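Proteasome accessory factor B/C (PafBC) (Paenarthrobacter aurescens, PDB 6SJ9) probably regulates transcription in the bacterial DNA damage response, joining winged helix-turn-helix DNA-binding parts to WYL domains in one chain. Local coordinates at residues F150-A155 and I216-T221; R260-S265 and A289-S294; A319-A324 and C589-R594. All coordinates share one frame; numbering follows the deposited sequence.

Interaction 1 (F150-A155 and I216-T221)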
ATOM      1  N   PHE A 150     -17.537  -0.202   5.087  1.00 54.78           N
ATOM      2  CA  PHE A 150     -17.592  -0.569   3.690  1.00 51.10           C
ATOM      3  C   PHE A 150     -18.391  -1.838   3.500  1.00 48.69           C
ATOM      4  O   PHE A 150     -19.219  -1.921   2.580  1.00 50.35           O
ATOM      5  CB  PHE A 150     -16.191  -0.753   3.132  1.00 51.02           C
ATOM      6  CG  PHE A 150     -16.044  -0.243   1.755  1.00 47.86           C
ATOM      7  CD1 PHE A 150     -16.316  -1.050   0.692  1.00 47.35           C
ATOM      8  CD2 PHE A 150     -15.624   1.061   1.539  1.00 51.23           C
ATOM      9  CE1 PHE A 150     -16.203  -0.566  -0.594  1.00 46.17           C
ATOM     10  CE2 PHE A 150     -15.486   1.570   0.264  1.00 51.44           C
ATOM     11  CZ  PHE A 150     -15.788   0.743  -0.808  1.00 48.36           C
ATOM     12  N   ASP A 151     -18.049  -2.896   4.271  1.00 43.67           N
ATOM     13  CA  ASP A 151     -18.791  -4.143   4.154  1.00 44.49           C
ATOM     14  C   ASP A 151     -20.285  -3.927   4.401  1.00 40.50           C
ATOM     15  O   ASP A 151     -21.111  -4.568   3.749  1.00 42.42           O
ATOM     16  CB  ASP A 151     -18.274  -5.218   5.107  1.00 43.62           C
ATOM     17  CG  ASP A 151     -16.834  -5.730   4.748  1.00 54.69           C
ATOM     18  OD1 ASP A 151     -16.300  -5.451   3.642  1.00 56.00           O
ATOM     19  OD2 ASP A 151     -16.250  -6.465   5.588  1.00 59.04           O
ATOM     20  N   ASP A 152     -20.642  -3.029   5.325  1.00 38.47           N
ATOM     21  CA  ASP A 152     -22.052  -2.886   5.700  1.00 43.26           C
ATOM     22  C   ASP A 152     -22.851  -2.181   4.614  1.00 40.70           C
ATOM     23  O   ASP A 152     -23.949  -2.631   4.255  1.00 40.65           O
ATOM     24  CB  ASP A 152     -22.179  -2.139   7.026  1.00 43.32           C
ATOM     25  CG  ASP A 152     -21.725  -2.976   8.174  1.00 47.34           C
ATOM     26  OD1 ASP A 152     -21.885  -4.235   8.136  1.00 50.78           O
ATOM     27  OD2 ASP A 152     -21.280  -2.369   9.150  1.00 49.99           O
ATOM     28  N   VAL A 153     -22.274  -1.131   4.018  1.00 39.67           N
ATOM     29  CA  VAL A 153     -22.947  -0.454   2.908  1.00 37.36           C
ATOM     30  C   VAL A 153     -23.092  -1.400   1.727  1.00 39.62           C
ATOM     31  O   VAL A 153     -24.154  -1.486   1.117  1.00 40.43           O
ATOM     32  CB  VAL A 153     -22.193   0.831   2.517  1.00 33.61           C
ATOM     33  CG1 VAL A 153     -22.769   1.404   1.191  1.00 37.95           C
ATOM     34  CG2 VAL A 153     -22.418   1.870   3.607  1.00 34.35           C
ATOM     35  N   VAL A 154     -22.016  -2.122   1.388  1.00 38.87           N
ATOM     36  CA  VAL A 154     -22.058  -3.088   0.288  1.00 33.76           C
ATOM     37  C   VAL A 154     -23.114  -4.170   0.578  1.00 33.27           C
ATOM     38  O   VAL A 154     -23.813  -4.628  -0.330  1.00 36.02           O
ATOM     39  CB  VAL A 154     -20.655  -3.737   0.082  1.00 37.22           C
ATOM     40  CG1 VAL A 154     -20.726  -4.948  -0.777  1.00 34.18           C
ATOM     41  CG2 VAL A 154     -19.676  -2.738  -0.596  1.00 37.40           C
ATOM     42  N   ALA A 155     -23.174  -4.644   1.823  1.00 33.84           N
ATOM     43  CA  ALA A 155     -24.153  -5.666   2.204  1.00 38.76           C
ATOM     44  C   ALA A 155     -25.564  -5.094   2.148  1.00 38.81           C
ATOM     45  O   ALA A 155     -26.466  -5.722   1.616  1.00 40.39           O
ATOM     46  CB  ALA A 155     -23.838  -6.219   3.636  1.00 39.11           C
ATOM     47  N   ILE A 216     -22.314   1.335  10.916  1.00 55.21           N
ATOM     48  CA  ILE A 216     -23.558   1.369  10.169  1.00 51.78           C
ATOM     49  C   ILE A 216     -24.420   0.211  10.636  1.00 50.64           C
ATOM     50  O   ILE A 216     -23.981  -0.937  10.622  1.00 50.91           O
ATOM     51  CB  ILE A 216     -23.236   1.280   8.672  1.00 51.58           C
ATOM     52  CG1 ILE A 216     -22.443   2.553   8.291  1.00 52.72           C
ATOM     53  CG2 ILE A 216     -24.479   0.990   7.847  1.00 50.22           C
ATOM     54  CD1 ILE A 216     -21.917   2.558   6.950  1.00 54.52           C
ATOM     55  N   SER A 217     -25.651   0.496  11.028  1.00 51.78           N
ATOM     56  CA  SER A 217     -26.604  -0.582  11.272  1.00 51.02           C
ATOM     57  C   SER A 217     -27.449  -0.838  10.005  1.00 48.21           C
ATOM     58  O   SER A 217     -28.161   0.064   9.513  1.00 45.54           O
ATOM     59  CB  SER A 217     -27.429  -0.280  12.519  1.00 53.16           C
ATOM     60  OG  SER A 217     -28.341   0.765  12.325  1.00 61.57           O
ATOM     61  N   VAL A 218     -27.300  -2.043   9.449  1.00 42.37           N
ATOM     62  CA  VAL A 218     -28.050  -2.496   8.288  1.00 41.99           C
ATOM     63  C   VAL A 218     -29.427  -2.990   8.738  1.00 44.77           C
ATOM     64  O   VAL A 218     -29.521  -3.981   9.467  1.00 41.63           O
ATOM     65  CB  VAL A 218     -27.286  -3.604   7.577  1.00 36.42           C
ATOM     66  CG1 VAL A 218     -28.000  -4.006   6.267  1.00 38.00           C
ATOM     67  CG2 VAL A 218     -25.874  -3.127   7.216  1.00 39.76           C
ATOM     68  N   LEU A 219     -30.510  -2.352   8.244  1.00 39.41           N
ATOM     69  CA  LEU A 219     -31.873  -2.738   8.673  1.00 46.76           C
ATOM     70  C   LEU A 219     -32.382  -3.898   7.811  1.00 52.81           C
ATOM     71  O   LEU A 219     -33.155  -3.729   6.846  1.00 40.45           O
ATOM     72  CB  LEU A 219     -32.808  -1.544   8.585  1.00 41.77           C
ATOM     73  CG  LEU A 219     -32.212  -0.319   9.291  1.00 46.30           C
ATOM     74  CD1 LEU A 219     -33.259   0.806   9.288  1.00 43.73           C
ATOM     75  CD2 LEU A 219     -31.804  -0.713  10.773  1.00 42.64           C
ATOM     76  N   THR A 220     -31.977  -5.104   8.214  1.00 39.81           N
ATOM     77  CA  THR A 220     -32.251  -6.360   7.516  1.00 49.61           C
ATOM     78  C   THR A 220     -33.726  -6.757   7.601  1.00 40.72           C
ATOM     79  O   THR A 220     -34.067  -7.804   7.055  1.00 40.70           O
ATOM     80  CB  THR A 220     -31.379  -7.532   8.045  1.00 39.00           C
ATOM     81  OG1 THR A 220     -31.641  -7.713   9.427  1.00 41.02           O
ATOM     82  CG2 THR A 220     -29.868  -7.281   7.833  1.00 45.45           C
ATOM     83  N   THR A 221     -34.540  -6.023   8.345  1.00 41.87           N
ATOM     84  CA  THR A 221     -35.980  -6.193   8.288  1.00 43.12           C
ATOM     85  C   THR A 221     -36.635  -5.388   7.165  1.00 46.84           C
ATOM     86  O   THR A 221     -37.845  -5.532   6.959  1.00 44.43           O
ATOM     87  CB  THR A 221     -36.637  -5.719   9.584  1.00 44.52           C
ATOM     88  OG1 THR A 221     -36.165  -4.385   9.867  1.00 44.54           O
ATOM     89  CG2 THR A 221     -36.270  -6.634  10.739  1.00 49.45           C
TER
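Asp152, on the helix 147-159, reaches across to Ile216 and Val218 at the short strand 217-218, and its side chain changes character from root to tip. At the root, CB is apolar and lies between the two branched residues: it sits 3.8 Å from Val218 CG2 and 3.9 Å from Ile216 CB. The next atom, CG, comes within 3.9 Å of Ile216 O. Turned anti to its own carbonyl carbon (chi1 -71°), this carboxylate carbon lies beside the backbone N of Asp152, and the side chain slides past that of Ile216 in the opposite direction. At the tip, OD2 stands 3.4 Å from Ile216 O; both are acceptors, so nothing bonds them directly. The charge of OD2 is met by Arg594, which forms a salt bridge with it, while OD1 takes a hydrogen bond from Gln148 NE2 one helical turn back. Both carboxylate oxygens of this buried side chain therefore have partners, and separate partners on the two oxygens should restrain the carboxylate from turning.

The setting is the first WYL domain, whose Sm-like fold places an N-terminal helix against a strongly bent antiparallel sheet. Strand 217-218 pairs with strand 163-168 in that sheet, and the helix lies beside this junction. Val218 uses its CG2 branch alone against the helix, resting 3.6 Å from Asp152 O as well as on the aspartate CB. Further toward the sheet, the CG2 methyl of Val153 meets the delta methyl of Ile216, CD1, at 3.4 Å, a tight distance for two carbons. Ile216 also packs on Ile163, and Val153 on Leu185 of strand 175-188, which carries the apolar layer from the helix into the sheet.

Interaction 2 (R260-S265 and A289-S294); sequences RKKATS and AEELAS
One ionic contact joins Lys262, in the turn after helix 257-261, to Glu291 on helix 285-294. Lys262 NZ gives a hydrogen bond to Glu291 OE1 over 3.1 Å, and the pair is a salt bridge. The ammonium group arrives on the syn lone pair of OE1, the side facing the other oxygen, yet it keeps 3.9 Å from OE2 and so holds the carboxylate by one oxygen rather than two. Approaching from opposite directions, the two side chains bridge a long separation: the nearest CA atoms, those of Lys262 and Glu291, are 12.5 Å apart. Glu291 runs out fully extended, whereas Lys262 bends once, at chi3 (-52°), before its amine reaches the oxygen.

Hydrogen bonds hold the glutamate side in place. OE2 is bonded to the hydroxyl of Tyr295, so each carboxylate oxygen has its own partner. One turn further on, Ser294 OG donates to Glu291 O at 2.7 Å, in the carbonyl plane and on a lone pair, near the C-terminal part of the helix.

Apolar contact belongs to the neighbours: Leu292 packs on Leu249 in the four-stranded antiparallel sheet of this WCX domain, a ferredoxin-like unit in which both helices connect strands, and Glu291 itself touches Pro141.

With the carboxylate buried and the lysine exposed, the bridge has one sheltered end and one in solvent; the lysine charge would be expected to stabilise the ionised glutamate, although the single, fairly long bond suggests a modest tie.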
ATOM      1  N   ARG A 260       6.878  16.168   8.289  1.00 65.89           N
ATOM      2  CA  ARG A 260       7.681  17.359   7.998  1.00 67.61           C
ATOM      3  C   ARG A 260       7.762  17.629   6.506  1.00 69.16           C
ATOM      4  O   ARG A 260       7.929  18.778   6.094  1.00 68.63           O
ATOM      5  CB  ARG A 260       9.079  17.220   8.598  1.00 66.07           C
ATOM      6  CG  ARG A 260       9.128  17.395  10.095  1.00 65.48           C
ATOM      7  CD  ARG A 260      10.411  16.914  10.711  1.00 64.88           C
ATOM      8  NE  ARG A 260      10.462  17.277  12.132  1.00 66.44           N
ATOM      9  CZ  ARG A 260      10.982  18.423  12.559  1.00 71.24           C
ATOM     10  NH1 ARG A 260      11.491  19.280  11.676  1.00 68.43           N
ATOM     11  NH2 ARG A 260      10.995  18.731  13.856  1.00 77.67           N
ATOM     12  N   LYS A 261       7.623  16.584   5.689  1.00 71.77           N
ATOM     13  CA  LYS A 261       7.565  16.758   4.242  1.00 73.96           C
ATOM     14  C   LYS A 261       6.405  17.667   3.842  1.00 71.64           C
ATOM     15  O   LYS A 261       6.478  18.349   2.822  1.00 69.25           O
ATOM     16  CB  LYS A 261       7.445  15.370   3.605  1.00 75.47           C
ATOM     17  CG  LYS A 261       8.805  14.739   3.331  1.00 81.12           C
ATOM     18  CD  LYS A 261       8.752  13.407   2.587  1.00 84.72           C
ATOM     19  CE  LYS A 261      10.139  12.715   2.716  1.00 89.16           C
ATOM     20  NZ  LYS A 261      10.159  11.210   2.511  1.00 90.51           N
ATOM     21  N   LYS A 262       5.339  17.703   4.634  1.00 71.68           N
ATOM     22  CA  LYS A 262       4.166  18.524   4.343  1.00 71.09           C
ATOM     23  C   LYS A 262       4.227  19.936   4.936  1.00 72.28           C
ATOM     24  O   LYS A 262       3.280  20.707   4.741  1.00 73.19           O
ATOM     25  CB  LYS A 262       2.889  17.833   4.836  1.00 69.71           C
ATOM     26  CG  LYS A 262       2.563  16.592   4.120  1.00 69.48           C
ATOM     27  CD  LYS A 262       1.147  16.110   4.458  1.00 71.22           C
ATOM     28  CE  LYS A 262       0.906  16.006   5.967  1.00 72.13           C
ATOM     29  NZ  LYS A 262      -0.432  15.387   6.278  1.00 71.40           N
ATOM     30  N   ALA A 263       5.277  20.287   5.676  1.00 70.50           N
ATOM     31  CA  ALA A 263       5.253  21.508   6.470  1.00 71.07           C
ATOM     32  C   ALA A 263       5.431  22.761   5.606  1.00 75.28           C
ATOM     33  O   ALA A 263       6.392  22.873   4.839  1.00 76.32           O
ATOM     34  CB  ALA A 263       6.334  21.437   7.543  1.00 67.37           C
ATOM     35  N   THR A 264       4.519  23.728   5.774  1.00 75.07           N
ATOM     36  CA  THR A 264       4.613  25.016   5.086  1.00 73.96           C
ATOM     37  C   THR A 264       5.550  25.981   5.789  1.00 77.70           C
ATOM     38  O   THR A 264       6.039  26.928   5.163  1.00 80.38           O
ATOM     39  CB  THR A 264       3.244  25.683   4.989  1.00 75.20           C
ATOM     40  OG1 THR A 264       2.746  25.910   6.311  1.00 75.03           O
ATOM     41  CG2 THR A 264       2.244  24.804   4.224  1.00 77.28           C
ATOM     42  N   SER A 265       5.740  25.828   7.091  1.00 79.68           N
ATOM     43  CA  SER A 265       6.697  26.661   7.800  1.00 83.37           C
ATOM     44  C   SER A 265       7.305  25.830   8.914  1.00 83.92           C
ATOM     45  O   SER A 265       6.688  24.885   9.401  1.00 80.46           O
ATOM     46  CB  SER A 265       6.060  27.932   8.363  1.00 84.39           C
ATOM     47  OG  SER A 265       5.308  27.623   9.515  1.00 84.54           O
ATOM     48  N   ALA A 289      -6.405  14.135  12.075  1.00 54.96           N
ATOM     49  CA  ALA A 289      -6.367  13.715  13.477  1.00 55.23           C
ATOM     50  C   ALA A 289      -5.981  12.248  13.609  1.00 51.89           C
ATOM     51  O   ALA A 289      -5.245  11.875  14.536  1.00 51.83           O
ATOM     52  CB  ALA A 289      -7.715  13.954  14.165  1.00 55.09           C
ATOM     53  N   GLU A 290      -6.484  11.398  12.714  1.00 46.63           N
ATOM     54  CA  GLU A 290      -6.071  10.004  12.743  1.00 44.79           C
ATOM     55  C   GLU A 290      -4.576   9.896  12.518  1.00 43.51           C
ATOM     56  O   GLU A 290      -3.899   9.156  13.217  1.00 44.82           O
ATOM     57  CB  GLU A 290      -6.848   9.181  11.712  1.00 48.13           C
ATOM     58  CG  GLU A 290      -6.436   7.698  11.750  1.00 49.83           C
ATOM     59  CD  GLU A 290      -7.277   6.811  10.832  1.00 48.30           C
ATOM     60  OE1 GLU A 290      -8.275   7.308  10.307  1.00 47.67           O
ATOM     61  OE2 GLU A 290      -6.930   5.619  10.627  1.00 49.46           O
ATOM     62  N   GLU A 291      -4.033  10.658  11.571  1.00 44.64           N
ATOM     63  CA  GLU A 291      -2.596  10.623  11.359  1.00 45.65           C
ATOM     64  C   GLU A 291      -1.854  11.087  12.613  1.00 47.14           C
ATOM     65  O   GLU A 291      -0.910  10.428  13.075  1.00 49.67           O
ATOM     66  CB  GLU A 291      -2.207  11.494  10.151  1.00 43.08           C
ATOM     67  CG  GLU A 291      -0.694  11.523   9.957  1.00 43.72           C
ATOM     68  CD  GLU A 291      -0.241  12.539   8.929  1.00 52.83           C
ATOM     69  OE1 GLU A 291      -1.109  13.152   8.285  1.00 56.52           O
ATOM     70  OE2 GLU A 291       0.985  12.770   8.802  1.00 55.19           O
ATOM     71  N   LEU A 292      -2.281  12.207  13.191  1.00 46.31           N
ATOM     72  CA  LEU A 292      -1.550  12.766  14.331  1.00 51.07           C
ATOM     73  C   LEU A 292      -1.675  11.907  15.583  1.00 49.58           C
ATOM     74  O   LEU A 292      -0.691  11.694  16.279  1.00 55.38           O
ATOM     75  CB  LEU A 292      -2.008  14.196  14.595  1.00 56.41           C
ATOM     76  CG  LEU A 292      -1.761  15.205  13.466  1.00 54.97           C
ATOM     77  CD1 LEU A 292      -2.275  16.571  13.875  1.00 52.82           C
ATOM     78  CD2 LEU A 292      -0.264  15.319  13.113  1.00 56.31           C
ATOM     79  N   ALA A 293      -2.831  11.287  15.804  1.00 52.58           N
ATOM     80  CA  ALA A 293      -2.985  10.362  16.930  1.00 51.39           C
ATOM     81  C   ALA A 293      -2.012   9.199  16.831  1.00 53.93           C
ATOM     82  O   ALA A 293      -1.555   8.681  17.865  1.00 54.04           O
ATOM     83  CB  ALA A 293      -4.403   9.775  16.940  1.00 46.32           C
ATOM     84  N   SER A 294      -1.722   8.760  15.592  1.00 46.79           N
ATOM     85  CA  SER A 294      -0.757   7.691  15.364  1.00 49.97           C
ATOM     86  C   SER A 294       0.632   8.106  15.842  1.00 50.47           C
ATOM     87  O   SER A 294       1.466   7.245  16.158  1.00 52.57           O
ATOM     88  CB  SER A 294      -0.780   7.257  13.880  1.00 49.10           C
ATOM     89  OG  SER A 294       0.212   7.935  13.129  1.00 51.00           O
TER

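Interaction 3 (A319-A324 and C589-R594)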
ATOM      1  N   ALA A 319      -7.471   5.238  25.546  1.00 67.62           N
ATOM      2  CA  ALA A 319      -7.261   5.038  26.986  1.00 65.51           C
ATOM      3  C   ALA A 319      -8.455   4.322  27.624  1.00 65.88           C
ATOM      4  O   ALA A 319      -8.289   3.365  28.395  1.00 66.92           O
ATOM      5  CB  ALA A 319      -7.011   6.385  27.668  1.00 69.25           C
ATOM      6  N   ASP A 320      -9.671   4.786  27.319  1.00 65.90           N
ATOM      7  CA  ASP A 320     -10.882   4.227  27.921  1.00 68.18           C
ATOM      8  C   ASP A 320     -11.080   2.758  27.557  1.00 71.14           C
ATOM      9  O   ASP A 320     -11.535   1.958  28.396  1.00 71.67           O
ATOM     10  CB  ASP A 320     -12.095   5.054  27.504  1.00 66.64           C
ATOM     11  CG  ASP A 320     -12.037   6.483  28.044  1.00 69.38           C
ATOM     12  OD1 ASP A 320     -11.157   6.794  28.886  1.00 70.57           O
ATOM     13  OD2 ASP A 320     -12.813   7.319  27.545  1.00 71.36           O
ATOM     14  N   PHE A 321     -10.787   2.383  26.306  1.00 66.26           N
ATOM     15  CA  PHE A 321     -10.936   0.980  25.937  1.00 64.41           C
ATOM     16  C   PHE A 321      -9.972   0.099  26.722  1.00 64.17           C
ATOM     17  O   PHE A 321     -10.339  -0.992  27.173  1.00 66.86           O
ATOM     18  CB  PHE A 321     -10.768   0.812  24.432  1.00 63.76           C
ATOM     19  CG  PHE A 321     -11.364  -0.456  23.909  1.00 64.75           C
ATOM     20  CD1 PHE A 321     -12.244  -1.199  24.695  1.00 64.47           C
ATOM     21  CD2 PHE A 321     -11.087  -0.888  22.613  1.00 62.75           C
ATOM     22  CE1 PHE A 321     -12.806  -2.369  24.210  1.00 62.82           C
ATOM     23  CE2 PHE A 321     -11.661  -2.045  22.116  1.00 63.36           C
ATOM     24  CZ  PHE A 321     -12.516  -2.794  22.912  1.00 62.69           C
ATOM     25  N   ASP A 322      -8.738   0.556  26.906  1.00 62.84           N
ATOM     26  CA  ASP A 322      -7.794  -0.175  27.735  1.00 64.97           C
ATOM     27  C   ASP A 322      -8.270  -0.248  29.194  1.00 73.80           C
ATOM     28  O   ASP A 322      -7.870  -1.156  29.941  1.00 75.14           O
ATOM     29  CB  ASP A 322      -6.447   0.537  27.609  1.00 65.46           C
ATOM     30  CG  ASP A 322      -5.366  -0.074  28.413  1.00 69.18           C
ATOM     31  OD1 ASP A 322      -4.843   0.625  29.302  1.00 72.81           O
ATOM     32  OD2 ASP A 322      -4.999  -1.224  28.127  1.00 71.03           O
ATOM     33  N   ASP A 323      -9.093   0.718  29.628  1.00 75.00           N
ATOM     34  CA  ASP A 323      -9.669   0.678  30.968  1.00 81.96           C
ATOM     35  C   ASP A 323     -10.799  -0.326  31.105  1.00 86.48           C
ATOM     36  O   ASP A 323     -11.089  -0.759  32.229  1.00 89.40           O
ATOM     37  CB  ASP A 323     -10.137   2.063  31.401  1.00 80.64           C
ATOM     38  CG  ASP A 323      -9.008   2.871  31.956  1.00 80.33           C
ATOM     39  OD1 ASP A 323      -8.006   2.226  32.350  1.00 76.97           O
ATOM     40  OD2 ASP A 323      -9.112   4.120  31.998  1.00 82.91           O
ATOM     41  N   ALA A 324     -11.450  -0.682  30.001  1.00 86.79           N
ATOM     42  CA  ALA A 324     -12.583  -1.586  30.059  1.00 88.24           C
ATOM     43  C   ALA A 324     -12.081  -2.939  30.551  1.00 89.87           C
ATOM     44  O   ALA A 324     -10.894  -3.248  30.435  1.00 91.36           O
ATOM     45  CB  ALA A 324     -13.244  -1.712  28.688  1.00 86.87           C
ATOM     46  N   CYS A 589      -2.451 -10.442  20.921  1.00 59.55           N
ATOM     47  CA  CYS A 589      -3.884 -10.683  20.988  1.00 59.77           C
ATOM     48  C   CYS A 589      -4.575  -9.342  21.198  1.00 60.62           C
ATOM     49  O   CYS A 589      -4.229  -8.616  22.132  1.00 62.42           O
ATOM     50  CB  CYS A 589      -4.210 -11.659  22.117  1.00 64.39           C
ATOM     51  SG  CYS A 589      -5.935 -12.051  22.178  1.00 70.28           S
ATOM     52  N   LEU A 590      -5.496  -8.992  20.295  1.00 58.06           N
ATOM     53  CA  LEU A 590      -6.199  -7.713  20.260  1.00 54.39           C
ATOM     54  C   LEU A 590      -7.661  -7.934  20.581  1.00 53.91           C
ATOM     55  O   LEU A 590      -8.206  -8.998  20.283  1.00 54.14           O
ATOM     56  CB  LEU A 590      -6.137  -7.051  18.855  1.00 50.03           C
ATOM     57  CG  LEU A 590      -4.799  -6.761  18.217  1.00 47.66           C
ATOM     58  CD1 LEU A 590      -4.952  -6.200  16.785  1.00 48.46           C
ATOM     59  CD2 LEU A 590      -3.965  -5.854  19.083  1.00 51.64           C
ATOM     60  N   GLU A 591      -8.309  -6.913  21.142  1.00 56.11           N
ATOM     61  CA  GLU A 591      -9.759  -6.783  21.065  1.00 55.05           C
ATOM     62  C   GLU A 591     -10.090  -5.638  20.108  1.00 54.35           C
ATOM     63  O   GLU A 591      -9.506  -4.558  20.198  1.00 52.86           O
ATOM     64  CB  GLU A 591     -10.412  -6.518  22.415  1.00 56.76           C
ATOM     65  CG  GLU A 591     -11.933  -6.363  22.284  1.00 60.17           C
ATOM     66  CD  GLU A 591     -12.640  -6.186  23.617  1.00 64.16           C
ATOM     67  OE1 GLU A 591     -11.957  -6.210  24.659  1.00 66.60           O
ATOM     68  OE2 GLU A 591     -13.872  -6.001  23.624  1.00 65.01           O
ATOM     69  N   LEU A 592     -11.015  -5.893  19.196  1.00 53.83           N
ATOM     70  CA  LEU A 592     -11.495  -4.951  18.204  1.00 51.59           C
ATOM     71  C   LEU A 592     -12.958  -4.644  18.460  1.00 52.11           C
ATOM     72  O   LEU A 592     -13.741  -5.548  18.765  1.00 52.40           O
ATOM     73  CB  LEU A 592     -11.333  -5.535  16.783  1.00 49.83           C
ATOM     74  CG  LEU A 592      -9.912  -5.983  16.382  1.00 51.13           C
ATOM     75  CD1 LEU A 592      -9.889  -6.642  15.034  1.00 48.40           C
ATOM     76  CD2 LEU A 592      -8.918  -4.823  16.400  1.00 50.90           C
ATOM     77  N   THR A 593     -13.336  -3.380  18.314  1.00 55.64           N
ATOM     78  CA  THR A 593     -14.748  -3.016  18.248  1.00 56.13           C
ATOM     79  C   THR A 593     -15.337  -3.375  16.883  1.00 55.11           C
ATOM     80  O   THR A 593     -14.616  -3.644  15.923  1.00 50.58           O
ATOM     81  CB  THR A 593     -14.916  -1.524  18.477  1.00 60.74           C
ATOM     82  OG1 THR A 593     -14.281  -0.824  17.395  1.00 63.45           O
ATOM     83  CG2 THR A 593     -14.290  -1.085  19.833  1.00 62.61           C
ATOM     84  N   ARG A 594     -16.677  -3.376  16.805  1.00 59.15           N
ATOM     85  CA  ARG A 594     -17.342  -3.627  15.531  1.00 59.68           C
ATOM     86  C   ARG A 594     -16.911  -2.616  14.486  1.00 57.38           C
ATOM     87  O   ARG A 594     -16.547  -2.981  13.361  1.00 52.79           O
ATOM     88  CB  ARG A 594     -18.863  -3.573  15.692  1.00 65.65           C
ATOM     89  CG  ARG A 594     -19.550  -3.969  14.397  1.00 67.58           C
ATOM     90  CD  ARG A 594     -21.084  -3.901  14.385  1.00 71.82           C
ATOM     91  NE  ARG A 594     -21.521  -4.740  13.259  1.00 76.43           N
ATOM     92  CZ  ARG A 594     -21.591  -4.351  11.978  1.00 78.10           C
ATOM     93  NH1 ARG A 594     -21.292  -3.099  11.622  1.00 73.32           N
ATOM     94  NH2 ARG A 594     -21.960  -5.229  11.036  1.00 80.97           N
TER
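With CG anti to the backbone N (chi1 -160°), the ring of Phe321 swings out from the last turn of helix 305-323 toward strand 586-592. There Glu591 is extended throughout, its CG also anti to the backbone N (chi1 179°), which lays its carboxylate beside the far end of the ring. Phe321 CZ comes to 3.5 Å from Glu591 CD and 3.7 Å from Glu591 CG, so the aliphatic part of the glutamate and the root of its acid group both take part. The carboxylate is inclined to the ring, their planes 64° apart. Its oxygens remain close by, with Glu591 OE2 3.6 Å from Phe321 CZ.

Along another part of the ring, Thr593 offers a methyl group rather than its hydroxyl: CG2 lies 3.6 Å from Phe321 CE2. The ring end is thus held between an acidic side chain and a methyl, and CE2 also approaches the backbone of the strand, 3.8 Å from Glu591 O. No hydrogen bond crosses between the two segments; the contact is van der Waals in kind.

Were Glu591 replaced by alanine, the ring end at CZ would lose the CG and carboxylate that lie against it and would probably be less firmly held, while Arg640 would lose the partner of its long, weak ion pair. That arginine, on strand 639-643, also touches the Phe321 side chain. On another side of the helix, the next residue, Asp322, forms salt bridges with Arg648 and Arg652 of helix 645-659. The helix end that closes the first WCX region is thereby docked on the end of the inner strand 586-592 of the second domain's four-stranded antiparallel sheet, beside the outer strand 639-643, an interface between two ferredoxin-like WCX domains of one chain.

The three contacts follow one another along the chain, interaction 1 within the first WYL domain, interaction 2 within the first WCX domain, and interaction 3 between the helix 305-323 and strand 586-592 of the second WCX domain. Interactions 1 and 3 have centres about 23 Å apart, yet they meet directly: Arg594 NH1 bridges to Asp152 OD2 at 2.6 Å, tying the second WCX domain to the first WYL domain. Interaction 2 stands apart, its nearest atoms about 13 Å from interaction 1 and about 10 Å from interaction 3. Interactions 1 and 3 thus join domains far apart in sequence, whereas interaction 2 stays within one, consistent with a compactly folded chain.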